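Local coordinates for protein alpha-1,3-glucanase (PDB 5ZRU) that probably hydrolyses alpha-1,3-glucan, as the catalytic unit of a GH87-family alpha-1,3-glucanase, at residues 431-436 with 472-477. Residues are numbered along the deposited sequence; the frame is centred on the assembly and turned at random.
Sequences GSAIRM and RGAIDL
Ala474 O takes two backbone N-H groups from the corner opposite: Ile434 N at 3.2 Å, in the carbonyl plane, and Ala433 N at 2.8 Å, a weak, bent bond. Just before this corner, Ser432 OG donates to Gly473 O (2.8 Å), nearly along the C=O axis, and rests against Asp476 CB. Beyond it the strands run parallel: Asp476 N binds Ile434 O (2.9 Å) and Met436 N binds Asp476 O, as between successive coils of a parallel beta-helix. Ile434, Met436, Ile475 and Leu477 face the interior, where Phe453 and Phe489 lie; Leu477 CD2 packs alongside Met436 CG (4.0 Å). Arg435 and Asp476 share the other face. Asp476 turns its carboxylate back toward Gly473, CG trans to the main-chain N (chi1 -163°): Asp476 OD2 receives Gly473 N (2.8 Å) through its anti lone pair, while Arg472 NH1 meets Asp476 OD1 from above the carboxylate plane in a salt bridge. A water near Met436 O and Asp476 OD1 (2.7 Å) can bridge the segments. With an alanine at Asp476, Gly473 N would probably lose its acceptor and Arg472 NH1 one acid partner, Glu478 remaining. Arg435 forms a salt bridge with Asp376 of an earlier turn, close to a calcium ion bound by Asp352 and Asp375. Asp476 thus ties residues 472-473 to their own strand, its buried charge probably offset by Arg472.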
loop_
_atom_site.group_PDB
_atom_site.type_symbol
_atom_site.label_atom_id
_atom_site.label_comp_id
_atom_site.label_asym_id
_atom_site.label_seq_id
_atom_site.Cartn_x
_atom_site.Cartn_y
_atom_site.Cartn_z
ATOM N N GLY A 431 -2.264 6.364 -11.950
ATOM C CA GLY A 431 -3.219 7.048 -11.101
ATOM C C GLY A 431 -2.707 8.304 -10.429
ATOM O O GLY A 431 -1.981 9.089 -11.040
ATOM N N SER A 432 -3.064 8.486 -9.161
ATOM C CA SER A 432 -2.973 9.775 -8.489
ATOM C C SER A 432 -2.385 9.575 -7.103
ATOM O O SER A 432 -2.469 8.487 -6.536
ATOM C CB SER A 432 -4.358 10.428 -8.354
ATOM O OG SER A 432 -5.020 10.478 -9.609
ATOM N N ALA A 433 -1.794 10.637 -6.550
ATOM C CA ALA A 433 -1.462 10.585 -5.131
ATOM C C ALA A 433 -2.724 10.621 -4.286
ATOM O O ALA A 433 -2.841 9.889 -3.298
ATOM C CB ALA A 433 -0.542 11.739 -4.738
ATOM N N ILE A 434 -3.684 11.458 -4.679
ATOM C CA ILE A 434 -4.930 11.672 -3.957
ATOM C C ILE A 434 -6.063 11.689 -4.973
ATOM O O ILE A 434 -5.962 12.369 -5.999
ATOM C CB ILE A 434 -4.921 13.006 -3.184
ATOM C CG1 ILE A 434 -3.942 12.970 -2.015
ATOM C CG2 ILE A 434 -6.328 13.356 -2.694
ATOM C CD1 ILE A 434 -3.660 14.350 -1.462
ATOM N N ARG A 435 -7.151 10.968 -4.682
ATOM C CA ARG A 435 -8.330 11.075 -5.525
ATOM C C ARG A 435 -9.587 11.102 -4.668
ATOM O O ARG A 435 -9.628 10.571 -3.552
ATOM C CB ARG A 435 -8.412 9.944 -6.572
ATOM C CG ARG A 435 -8.925 8.599 -6.060
ATOM C CD ARG A 435 -9.039 7.608 -7.216
ATOM N NE ARG A 435 -9.424 6.276 -6.750
ATOM C CZ ARG A 435 -10.038 5.375 -7.510
ATOM N NH1 ARG A 435 -10.341 5.661 -8.773
ATOM N NH2 ARG A 435 -10.357 4.187 -7.005
ATOM N N MET A 436 -10.609 11.767 -5.194
ATOM C CA MET A 436 -11.960 11.665 -4.663
ATOM C C MET A 436 -12.883 11.462 -5.851
ATOM O O MET A 436 -12.672 12.074 -6.900
ATOM C CB MET A 436 -12.359 12.919 -3.887
ATOM C CG MET A 436 -11.422 13.267 -2.728
ATOM S SD MET A 436 -11.921 14.785 -1.877
ATOM C CE MET A 436 -13.485 14.307 -1.153
ATOM N N ARG A 472 -4.952 11.421 -15.297
ATOM C CA ARG A 472 -5.397 11.693 -13.937
ATOM C C ARG A 472 -4.416 12.666 -13.296
ATOM O O ARG A 472 -3.210 12.595 -13.551
ATOM C CB ARG A 472 -5.481 10.413 -13.085
ATOM C CG ARG A 472 -6.556 9.421 -13.548
ATOM C CD ARG A 472 -7.937 9.919 -13.180
ATOM N NE ARG A 472 -8.987 9.100 -13.793
ATOM C CZ ARG A 472 -10.285 9.360 -13.684
ATOM N NH1 ARG A 472 -10.694 10.400 -12.965
ATOM N NH2 ARG A 472 -11.174 8.572 -14.275
ATOM N N GLY A 473 -4.941 13.573 -12.477
ATOM C CA GLY A 473 -4.085 14.515 -11.792
ATOM C C GLY A 473 -3.281 13.846 -10.695
ATOM O O GLY A 473 -3.612 12.761 -10.218
ATOM N N ALA A 474 -2.171 14.479 -10.317
ATOM C CA ALA A 474 -1.526 14.084 -9.067
ATOM C C ALA A 474 -2.529 14.166 -7.923
ATOM O O ALA A 474 -2.558 13.302 -7.036
ATOM C CB ALA A 474 -0.300 14.966 -8.796
ATOM N N ILE A 475 -3.359 15.203 -7.934
ATOM C CA ILE A 475 -4.597 15.266 -7.161
ATOM C C ILE A 475 -5.730 15.235 -8.172
ATOM O O ILE A 475 -5.783 16.087 -9.066
ATOM C CB ILE A 475 -4.670 16.536 -6.300
ATOM C CG1 ILE A 475 -3.527 16.574 -5.280
ATOM C CG2 ILE A 475 -6.033 16.648 -5.609
ATOM C CD1 ILE A 475 -3.525 17.859 -4.426
ATOM N N ASP A 476 -6.641 14.268 -8.038
ATOM C CA ASP A 476 -7.680 14.057 -9.043
ATOM C C ASP A 476 -9.047 14.059 -8.382
ATOM O O ASP A 476 -9.326 13.231 -7.509
ATOM C CB ASP A 476 -7.454 12.751 -9.813
ATOM C CG ASP A 476 -8.251 12.701 -11.102
ATOM O OD1 ASP A 476 -9.428 12.265 -11.075
ATOM O OD2 ASP A 476 -7.712 13.146 -12.132
ATOM N N LEU A 477 -9.907 14.972 -8.818
ATOM C CA LEU A 477 -11.243 15.107 -8.269
ATOM C C LEU A 477 -12.255 14.893 -9.385
ATOM O O LEU A 477 -12.211 15.575 -10.415
ATOM C CB LEU A 477 -11.430 16.480 -7.619
ATOM C CG LEU A 477 -10.336 16.890 -6.615
ATOM C CD1 LEU A 477 -10.580 18.310 -6.111
ATOM C CD2 LEU A 477 -10.277 15.912 -5.434
HETATM O O HOH W 1 -10.847 10.992 -9.100
#